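PDB 4KSA: malonyl-CoA decarboxylase from Rhodopseudomonas palustris, which probably catalyses the decarboxylation of malonyl-CoA to acetyl-CoA and carbon dioxide. Local coordinates for residues W343-K354 against F395-M404; L384-L393 against I434-L443. All coordinates share one frame; numbering follows the deposited sequence.

From the N terminus, residues 343-354, which open interaction 1, lead into helix 347-367; helix 378-385 and strand 389-394 follow, and their segment 384-393 opens interaction 2. Two residues later the chain enters 395-404, which returns to the start of helix 347-367 and closes the loop of interaction 1. Interaction 2 closes last: after helix 421-431 the chain, at 434-443, reaches back to strand 389-394. The two contacts therefore cross, with centres about 22 Å apart. Helix 347-367 is common ground: Leu358 touches both Phe395 of interaction 1 and Leu393 of interaction 2, so the two contacts adjoin the same helix.

Interaction 1 (W343-K354 against F395-M404); sequences WFDDADTADRLK and FLGDRSPNGM
Leu396 shows how one branched side chain can join several partners: its CD2 lies 3.6 Å from Trp343 CH2 and also meets Phe344 CB, while its CD1 reaches the methyl of Ala350. Beside it, the far end of the indole meets the Phe395 ring rim to rim, Trp343 CH2 standing 3.5 Å from Phe395 CZ with the planes inclined at 45°. Neither ring covers the other. With CG anti to the backbone N (chi1 -173°), the Phe395 ring is directed at the helix, and Lys354 lies over one face in a CH-pi contact, its CA 3.7 Å from the ring centroid. At the other end, selenomethionine Met404 folds back on itself and serves two aromatic residues: SE approaches Trp343 CZ2 obliquely at 4.0 Å, a Met-aromatic contact, and CE lies over the face of Phe344, 4.1 Å from its centroid. Farther out, the rim of Phe344 stands against the guanidinium face of Arg399, the two planes 78° apart, with Phe344 CD2 3.3 Å from Arg399 NH1. The same nitrogen makes a long salt bridge to Asp345 OD1, 3.8 Å away. The contact packs the loop after strand 389-394, together with Met404 of helix 401-407, against the 3-10 turn at Trp343 and Phe344 and the first turns of helix 347-367. Further along that helix, Val357 and Leu358 touch Phe395, and Leu338 of a preceding loop touches Trp343.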
loop_
_atom_site.group_PDB
_atom_site.type_symbol
_atom_site.label_atom_id
_atom_site.label_comp_id
_atom_site.label_asym_id
_atom_site.label_seq_id
_atom_site.Cartn_x
_atom_site.Cartn_y
_atom_site.Cartn_z
ATOM N N TRP A 343 -2.039 -47.077 31.829
ATOM C CA TRP A 343 -1.659 -48.226 31.016
ATOM C C TRP A 343 -0.514 -47.899 30.058
ATOM O O TRP A 343 0.341 -48.744 29.793
ATOM C CB TRP A 343 -2.858 -48.753 30.223
ATOM C CG TRP A 343 -3.434 -47.777 29.252
ATOM C CD1 TRP A 343 -4.507 -46.956 29.450
ATOM C CD2 TRP A 343 -2.969 -47.520 27.924
ATOM N NE1 TRP A 343 -4.740 -46.206 28.324
ATOM C CE2 TRP A 343 -3.811 -46.532 27.373
ATOM C CE3 TRP A 343 -1.921 -48.030 27.147
ATOM C CZ2 TRP A 343 -3.637 -46.041 26.078
ATOM C CZ3 TRP A 343 -1.748 -47.544 25.860
ATOM C CH2 TRP A 343 -2.604 -46.558 25.338
ATOM N N PHE A 344 -0.491 -46.670 29.548
ATOM C CA PHE A 344 0.559 -46.254 28.624
ATOM C C PHE A 344 1.954 -46.310 29.255
ATOM O O PHE A 344 2.965 -46.320 28.550
ATOM C CB PHE A 344 0.278 -44.840 28.067
ATOM C CG PHE A 344 0.095 -43.774 29.124
ATOM C CD1 PHE A 344 -1.147 -43.568 29.722
ATOM C CD2 PHE A 344 1.165 -42.971 29.513
ATOM C CE1 PHE A 344 -1.319 -42.576 30.695
ATOM C CE2 PHE A 344 1.003 -41.976 30.484
ATOM C CZ PHE A 344 -0.241 -41.779 31.076
ATOM N N ASP A 345 2.012 -46.356 30.582
ATOM C CA ASP A 345 3.292 -46.428 31.265
ATOM C C ASP A 345 3.824 -47.865 31.383
ATOM O O ASP A 345 4.733 -48.137 32.161
ATOM C CB ASP A 345 3.191 -45.782 32.650
ATOM C CG ASP A 345 3.048 -44.271 32.575
ATOM O OD1 ASP A 345 3.532 -43.685 31.582
ATOM O OD2 ASP A 345 2.470 -43.670 33.511
ATOM N N ASP A 346 3.256 -48.781 30.605
ATOM C CA ASP A 346 3.698 -50.171 30.611
ATOM C C ASP A 346 3.904 -50.665 29.184
ATOM O O ASP A 346 2.990 -51.212 28.576
ATOM C CB ASP A 346 2.671 -51.071 31.299
ATOM C CG ASP A 346 3.080 -52.543 31.281
ATOM O OD1 ASP A 346 4.066 -52.904 31.962
ATOM O OD2 ASP A 346 2.424 -53.340 30.575
ATOM N N ALA A 347 5.111 -50.472 28.662
ATOM C CA ALA A 347 5.460 -50.890 27.309
ATOM C C ALA A 347 4.693 -52.127 26.873
ATOM O O ALA A 347 4.219 -52.209 25.745
ATOM C CB ALA A 347 6.956 -51.154 27.218
ATOM N N ASP A 348 4.567 -53.088 27.779
ATOM C CA ASP A 348 3.869 -54.324 27.475
ATOM C C ASP A 348 2.390 -54.125 27.212
ATOM O O ASP A 348 1.859 -54.651 26.237
ATOM C CB ASP A 348 4.070 -55.326 28.611
ATOM C CG ASP A 348 5.504 -55.835 28.690
ATOM O OD1 ASP A 348 5.949 -56.513 27.733
ATOM O OD2 ASP A 348 6.183 -55.552 29.707
ATOM N N THR A 349 1.722 -53.371 28.080
ATOM C CA THR A 349 0.288 -53.113 27.917
ATOM C C THR A 349 0.040 -52.322 26.636
ATOM O O THR A 349 -0.964 -52.518 25.950
ATOM C CB THR A 349 -0.286 -52.296 29.098
ATOM O OG1 THR A 349 -0.020 -52.975 30.332
ATOM C CG2 THR A 349 -1.787 -52.116 28.936
ATOM N N ALA A 350 0.973 -51.430 26.328
ATOM C CA ALA A 350 0.899 -50.587 25.146
ATOM C C ALA A 350 0.926 -51.401 23.860
ATOM O O ALA A 350 -0.040 -51.403 23.094
ATOM C CB ALA A 350 2.057 -49.592 25.154
ATOM N N ASP A 351 2.038 -52.089 23.628
ATOM C CA ASP A 351 2.201 -52.896 22.427
ATOM C C ASP A 351 1.097 -53.912 22.257
ATOM O O ASP A 351 0.830 -54.369 21.149
ATOM C CB ASP A 351 3.547 -53.611 22.450
ATOM C CG ASP A 351 4.708 -52.658 22.279
ATOM O OD1 ASP A 351 4.893 -51.778 23.152
ATOM O OD2 ASP A 351 5.430 -52.788 21.263
ATOM N N ARG A 352 0.457 -54.270 23.359
ATOM C CA ARG A 352 -0.625 -55.237 23.313
ATOM C C ARG A 352 -1.865 -54.557 22.727
ATOM O O ARG A 352 -2.597 -55.144 21.922
ATOM C CB ARG A 352 -0.926 -55.730 24.723
ATOM C CG ARG A 352 -1.381 -57.173 24.794
ATOM C CD ARG A 352 -0.202 -58.106 25.055
ATOM N NE ARG A 352 0.542 -57.758 26.272
ATOM C CZ ARG A 352 -0.010 -57.464 27.451
ATOM N NH1 ARG A 352 -1.332 -57.458 27.599
ATOM N NH2 ARG A 352 0.767 -57.191 28.493
ATOM N N LEU A 353 -2.081 -53.310 23.145
ATOM C CA LEU A 353 -3.213 -52.493 22.708
ATOM C C LEU A 353 -3.087 -51.952 21.290
ATOM O O LEU A 353 -4.038 -52.018 20.508
ATOM C CB LEU A 353 -3.390 -51.309 23.659
ATOM C CG LEU A 353 -4.225 -51.506 24.915
ATOM C CD1 LEU A 353 -4.048 -50.309 25.821
ATOM C CD2 LEU A 353 -5.692 -51.689 24.528
ATOM N N LYS A 354 -1.909 -51.408 20.978
ATOM C CA LYS A 354 -1.631 -50.809 19.670
ATOM C C LYS A 354 -2.281 -51.494 18.465
ATOM O O LYS A 354 -2.873 -50.833 17.621
ATOM C CB LYS A 354 -0.118 -50.695 19.443
ATOM C CG LYS A 354 0.234 -50.168 18.066
ATOM C CD LYS A 354 1.731 -50.133 17.788
ATOM C CE LYS A 354 2.354 -48.808 18.180
ATOM N NZ LYS A 354 3.721 -48.661 17.597
ATOM N N PHE A 395 -0.282 -44.203 17.231
ATOM C CA PHE A 395 -0.641 -44.726 18.542
ATOM C C PHE A 395 0.194 -44.001 19.601
ATOM O O PHE A 395 1.399 -43.810 19.427
ATOM C CB PHE A 395 -0.363 -46.235 18.614
ATOM C CG PHE A 395 -0.872 -46.881 19.876
ATOM C CD1 PHE A 395 -2.233 -47.141 20.039
ATOM C CD2 PHE A 395 -0.007 -47.172 20.923
ATOM C CE1 PHE A 395 -2.721 -47.678 21.232
ATOM C CE2 PHE A 395 -0.490 -47.708 22.119
ATOM C CZ PHE A 395 -1.847 -47.960 22.272
ATOM N N LEU A 396 -0.456 -43.586 20.684
ATOM C CA LEU A 396 0.218 -42.889 21.775
ATOM C C LEU A 396 1.046 -41.677 21.352
ATOM O O LEU A 396 2.156 -41.473 21.833
ATOM C CB LEU A 396 1.094 -43.871 22.554
ATOM C CG LEU A 396 0.321 -44.782 23.510
ATOM C CD1 LEU A 396 1.249 -45.769 24.214
ATOM C CD2 LEU A 396 -0.380 -43.898 24.522
ATOM N N GLY A 397 0.498 -40.869 20.453
ATOM C CA GLY A 397 1.203 -39.680 20.020
ATOM C C GLY A 397 1.093 -38.584 21.069
ATOM O O GLY A 397 2.006 -37.773 21.238
ATOM N N ASP A 398 -0.024 -38.558 21.789
ATOM C CA ASP A 398 -0.229 -37.548 22.816
ATOM C C ASP A 398 -0.724 -38.161 24.123
ATOM O O ASP A 398 -1.893 -38.527 24.249
ATOM C CB ASP A 398 -1.228 -36.501 22.311
ATOM C CG ASP A 398 -1.557 -35.456 23.354
ATOM O OD1 ASP A 398 -0.624 -35.009 24.059
ATOM O OD2 ASP A 398 -2.740 -35.071 23.462
ATOM N N ARG A 399 0.163 -38.281 25.101
ATOM C CA ARG A 399 -0.256 -38.861 26.365
ATOM C C ARG A 399 -0.622 -37.810 27.390
ATOM O O ARG A 399 -0.724 -38.095 28.587
ATOM C CB ARG A 399 0.814 -39.807 26.921
ATOM C CG ARG A 399 2.219 -39.254 27.011
ATOM C CD ARG A 399 3.166 -40.389 27.374
ATOM N NE ARG A 399 3.006 -41.507 26.445
ATOM C CZ ARG A 399 3.402 -42.755 26.687
ATOM N NH1 ARG A 399 3.988 -43.066 27.842
ATOM N NH2 ARG A 399 3.209 -43.701 25.770
ATOM N N SER A 400 -0.827 -36.591 26.911
ATOM C CA SER A 400 -1.221 -35.503 27.789
ATOM C C SER A 400 -2.562 -35.948 28.337
ATOM O O SER A 400 -3.345 -36.580 27.629
ATOM C CB SER A 400 -1.399 -34.212 26.992
ATOM O OG SER A 400 -2.447 -34.356 26.044
ATOM N N PRO A 401 -2.843 -35.650 29.607
ATOM C CA PRO A 401 -4.138 -36.076 30.137
ATOM C C PRO A 401 -5.306 -35.754 29.197
ATOM O O PRO A 401 -6.297 -36.485 29.155
ATOM C CB PRO A 401 -4.219 -35.350 31.481
ATOM C CG PRO A 401 -3.164 -34.250 31.374
ATOM C CD PRO A 401 -2.072 -34.917 30.620
ATOM N N ASN A 402 -5.181 -34.675 28.429
ATOM C CA ASN A 402 -6.236 -34.288 27.495
ATOM C C ASN A 402 -6.403 -35.284 26.363
ATOM O O ASN A 402 -7.464 -35.890 26.208
ATOM C CB ASN A 402 -5.950 -32.913 26.889
ATOM C CG ASN A 402 -6.830 -32.615 25.668
ATOM O OD1 ASN A 402 -8.063 -32.616 25.754
ATOM N ND2 ASN A 402 -6.190 -32.361 24.524
ATOM N N GLY A 403 -5.354 -35.434 25.562
ATOM C CA GLY A 403 -5.400 -36.352 24.440
ATOM C C GLY A 403 -5.891 -37.730 24.832
ATOM O O GLY A 403 -6.509 -38.440 24.034
HETATM N N MSE A 404 -5.624 -38.105 26.078
HETATM C CA MSE A 404 -6.026 -39.404 26.592
HETATM C C MSE A 404 -7.550 -39.546 26.688
HETATM O O MSE A 404 -8.096 -40.603 26.368
HETATM C CB MSE A 404 -5.369 -39.634 27.959
HETATM C CG MSE A 404 -5.116 -41.095 28.310
HETATM SE SE MSE A 404 -4.223 -42.138 26.912
HETATM C CE MSE A 404 -2.435 -41.410 27.036
#

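Interaction 2 (L384-L393 against I434-L443); sequences LGNGARLDRL and IAAASAVRKL
Asp391 OD1 rests 3.8 Å from Ala437 CB and is gripped side-on by Arg389, whose NE and NH1 both donate to this one oxygen, at 2.8 and 2.7 Å. Both nitrogens arrive from the same face of the carboxylate, and the oxygen lies nearly in the guanidinium plane. A bend at chi3 (97°) turns the arginine's far end back toward the aspartate, while Arg389 CG packs 3.5 Å from Ala435 O. A lysine in place of Arg389 would probably lose the paired grip, leaving the Asp391 carboxylate freer to turn beside Ala437. Beneath this salt bridge the backbones join: Leu390 N donates to Ala435 O at 2.6 Å, and Ala437 N to Leu390 O at 2.9 Å. Apolar packing flanks the pair, with Leu384 CD1 against Ile434 CG2 at one end and, at the other, Leu393 CD1 3.5 Å from Val440 CG2, the side chains crossing at about a right angle. The bonding pattern is that of a single parallel beta bridge to strand 389-394, whose other edge pairs antiparallel with 411-416, with a classic beta bulge where Asp391 and Arg392 both face Asn413. These strands end a mixed sheet whose order is consistent with the GNAT acetyltransferase fold.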
loop_
_atom_site.group_PDB
_atom_site.type_symbol
_atom_site.label_atom_id
_atom_site.label_comp_id
_atom_site.label_asym_id
_atom_site.label_seq_id
_atom_site.Cartn_x
_atom_site.Cartn_y
_atom_site.Cartn_z
ATOM N N LEU A 384 -9.664 -33.805 5.394
ATOM C CA LEU A 384 -10.031 -34.566 4.206
ATOM C C LEU A 384 -10.695 -33.643 3.201
ATOM O O LEU A 384 -10.439 -33.741 1.999
ATOM C CB LEU A 384 -10.960 -35.735 4.548
ATOM C CG LEU A 384 -10.361 -36.830 5.450
ATOM C CD1 LEU A 384 -11.328 -37.999 5.514
ATOM C CD2 LEU A 384 -8.997 -37.279 4.938
ATOM N N GLY A 385 -11.541 -32.740 3.700
ATOM C CA GLY A 385 -12.219 -31.781 2.843
ATOM C C GLY A 385 -11.224 -30.812 2.220
ATOM O O GLY A 385 -11.440 -30.306 1.119
ATOM N N ASN A 386 -10.129 -30.545 2.920
ATOM C CA ASN A 386 -9.122 -29.654 2.381
ATOM C C ASN A 386 -8.255 -30.413 1.399
ATOM O O ASN A 386 -7.115 -30.039 1.135
ATOM C CB ASN A 386 -8.271 -29.066 3.503
ATOM C CG ASN A 386 -8.808 -27.735 3.993
ATOM O OD1 ASN A 386 -8.438 -26.683 3.478
ATOM N ND2 ASN A 386 -9.704 -27.777 4.974
ATOM N N GLY A 387 -8.805 -31.497 0.866
ATOM C CA GLY A 387 -8.082 -32.304 -0.101
ATOM C C GLY A 387 -6.946 -33.171 0.414
ATOM O O GLY A 387 -6.168 -33.694 -0.378
ATOM N N ALA A 388 -6.831 -33.336 1.727
ATOM C CA ALA A 388 -5.758 -34.160 2.259
ATOM C C ALA A 388 -6.094 -35.639 2.186
ATOM O O ALA A 388 -7.222 -36.026 1.847
ATOM C CB ALA A 388 -5.451 -33.774 3.679
ATOM N N ARG A 389 -5.077 -36.438 2.510
ATOM C CA ARG A 389 -5.107 -37.902 2.520
ATOM C C ARG A 389 -4.786 -38.376 3.933
ATOM O O ARG A 389 -3.870 -37.847 4.562
ATOM C CB ARG A 389 -4.034 -38.442 1.557
ATOM C CG ARG A 389 -3.700 -39.940 1.698
ATOM C CD ARG A 389 -2.665 -40.404 0.657
ATOM N NE ARG A 389 -1.299 -40.432 1.184
ATOM C CZ ARG A 389 -0.200 -40.271 0.441
ATOM N NH1 ARG A 389 1.005 -40.311 1.002
ATOM N NH2 ARG A 389 -0.303 -40.048 -0.864
ATOM N N LEU A 390 -5.542 -39.348 4.444
ATOM C CA LEU A 390 -5.260 -39.890 5.775
ATOM C C LEU A 390 -4.010 -40.764 5.587
ATOM O O LEU A 390 -4.087 -41.838 5.005
ATOM C CB LEU A 390 -6.439 -40.721 6.259
ATOM C CG LEU A 390 -6.198 -41.445 7.583
ATOM C CD1 LEU A 390 -5.718 -40.466 8.650
ATOM C CD2 LEU A 390 -7.490 -42.136 8.007
ATOM N N ASP A 391 -2.871 -40.300 6.090
ATOM C CA ASP A 391 -1.605 -40.985 5.880
ATOM C C ASP A 391 -1.038 -41.925 6.955
ATOM O O ASP A 391 -0.390 -42.913 6.619
ATOM C CB ASP A 391 -0.548 -39.938 5.517
ATOM C CG ASP A 391 0.535 -40.481 4.607
ATOM O OD1 ASP A 391 0.194 -40.994 3.519
ATOM O OD2 ASP A 391 1.731 -40.380 4.976
ATOM N N ARG A 392 -1.249 -41.638 8.231
ATOM C CA ARG A 392 -0.726 -42.517 9.264
ATOM C C ARG A 392 -1.401 -42.334 10.607
ATOM O O ARG A 392 -1.761 -41.230 10.971
ATOM C CB ARG A 392 0.784 -42.319 9.419
ATOM C CG ARG A 392 1.268 -42.356 10.869
ATOM C CD ARG A 392 2.671 -42.902 10.985
ATOM N NE ARG A 392 3.580 -42.285 10.032
ATOM C CZ ARG A 392 4.331 -41.213 10.279
ATOM N NH1 ARG A 392 5.126 -40.731 9.324
ATOM N NH2 ARG A 392 4.299 -40.635 11.476
ATOM N N LEU A 393 -1.554 -43.429 11.345
ATOM C CA LEU A 393 -2.178 -43.398 12.663
ATOM C C LEU A 393 -1.066 -43.467 13.698
ATOM O O LEU A 393 -0.269 -44.391 13.687
ATOM C CB LEU A 393 -3.133 -44.583 12.812
ATOM C CG LEU A 393 -4.125 -44.770 11.660
ATOM C CD1 LEU A 393 -5.084 -45.901 11.980
ATOM C CD2 LEU A 393 -4.901 -43.489 11.442
ATOM N N ILE A 434 -13.096 -41.681 0.721
ATOM C CA ILE A 434 -12.083 -41.135 1.610
ATOM C C ILE A 434 -10.679 -41.383 1.078
ATOM O O ILE A 434 -10.370 -42.477 0.619
ATOM C CB ILE A 434 -12.199 -41.721 3.023
ATOM C CG1 ILE A 434 -13.491 -41.226 3.670
ATOM C CG2 ILE A 434 -10.983 -41.331 3.853
ATOM C CD1 ILE A 434 -13.633 -41.588 5.117
ATOM N N ALA A 435 -9.831 -40.363 1.129
ATOM C CA ALA A 435 -8.478 -40.517 0.636
ATOM C C ALA A 435 -7.571 -40.953 1.770
ATOM O O ALA A 435 -7.062 -40.138 2.553
ATOM C CB ALA A 435 -7.979 -39.222 0.009
ATOM N N ALA A 436 -7.379 -42.265 1.847
ATOM C CA ALA A 436 -6.542 -42.877 2.866
ATOM C C ALA A 436 -5.417 -43.636 2.195
ATOM O O ALA A 436 -5.527 -44.007 1.027
ATOM C CB ALA A 436 -7.374 -43.828 3.708
ATOM N N ALA A 437 -4.335 -43.855 2.935
ATOM C CA ALA A 437 -3.180 -44.594 2.436
ATOM C C ALA A 437 -3.424 -46.081 2.699
ATOM O O ALA A 437 -4.140 -46.432 3.639
ATOM C CB ALA A 437 -1.924 -44.139 3.165
ATOM N N SER A 438 -2.835 -46.953 1.878
ATOM C CA SER A 438 -3.000 -48.405 2.058
ATOM C C SER A 438 -2.629 -48.815 3.479
ATOM O O SER A 438 -3.367 -49.542 4.140
ATOM C CB SER A 438 -2.122 -49.172 1.069
ATOM O OG SER A 438 -2.511 -48.910 -0.270
ATOM N N ALA A 439 -1.486 -48.329 3.948
ATOM C CA ALA A 439 -1.021 -48.639 5.287
ATOM C C ALA A 439 -2.128 -48.543 6.345
ATOM O O ALA A 439 -2.012 -49.123 7.427
ATOM C CB ALA A 439 0.130 -47.707 5.655
ATOM N N VAL A 440 -3.202 -47.819 6.042
ATOM C CA VAL A 440 -4.292 -47.665 7.001
ATOM C C VAL A 440 -5.592 -48.275 6.488
ATOM O O VAL A 440 -6.403 -48.787 7.259
ATOM C CB VAL A 440 -4.518 -46.152 7.344
ATOM C CG1 VAL A 440 -5.016 -45.401 6.136
ATOM C CG2 VAL A 440 -5.498 -46.010 8.482
ATOM N N ARG A 441 -5.769 -48.221 5.175
ATOM C CA ARG A 441 -6.956 -48.744 4.516
ATOM C C ARG A 441 -6.923 -50.267 4.532
ATOM O O ARG A 441 -7.967 -50.914 4.539
ATOM C CB ARG A 441 -7.012 -48.217 3.078
ATOM C CG ARG A 441 -8.406 -48.133 2.467
ATOM C CD ARG A 441 -8.430 -47.054 1.383
ATOM N NE ARG A 441 -7.340 -47.226 0.421
ATOM C CZ ARG A 441 -6.998 -46.335 -0.510
ATOM N NH1 ARG A 441 -7.662 -45.185 -0.617
ATOM N NH2 ARG A 441 -5.989 -46.595 -1.339
ATOM N N LYS A 442 -5.723 -50.843 4.539
ATOM C CA LYS A 442 -5.606 -52.297 4.577
ATOM C C LYS A 442 -5.434 -52.748 6.023
ATOM O O LYS A 442 -4.864 -53.797 6.297
ATOM C CB LYS A 442 -4.430 -52.790 3.706
ATOM C CG LYS A 442 -3.019 -52.507 4.218
ATOM C CD LYS A 442 -1.988 -52.860 3.134
ATOM C CE LYS A 442 -0.560 -52.460 3.528
ATOM N NZ LYS A 442 0.403 -52.474 2.380
ATOM N N LEU A 443 -5.957 -51.947 6.941
ATOM C CA LEU A 443 -5.864 -52.239 8.359
ATOM C C LEU A 443 -7.268 -52.362 8.926
ATOM O O LEU A 443 -7.455 -52.535 10.130
ATOM C CB LEU A 443 -5.104 -51.110 9.062
ATOM C CG LEU A 443 -4.817 -51.232 10.555
ATOM C CD1 LEU A 443 -4.024 -52.501 10.822
ATOM C CD2 LEU A 443 -4.049 -50.004 11.026
#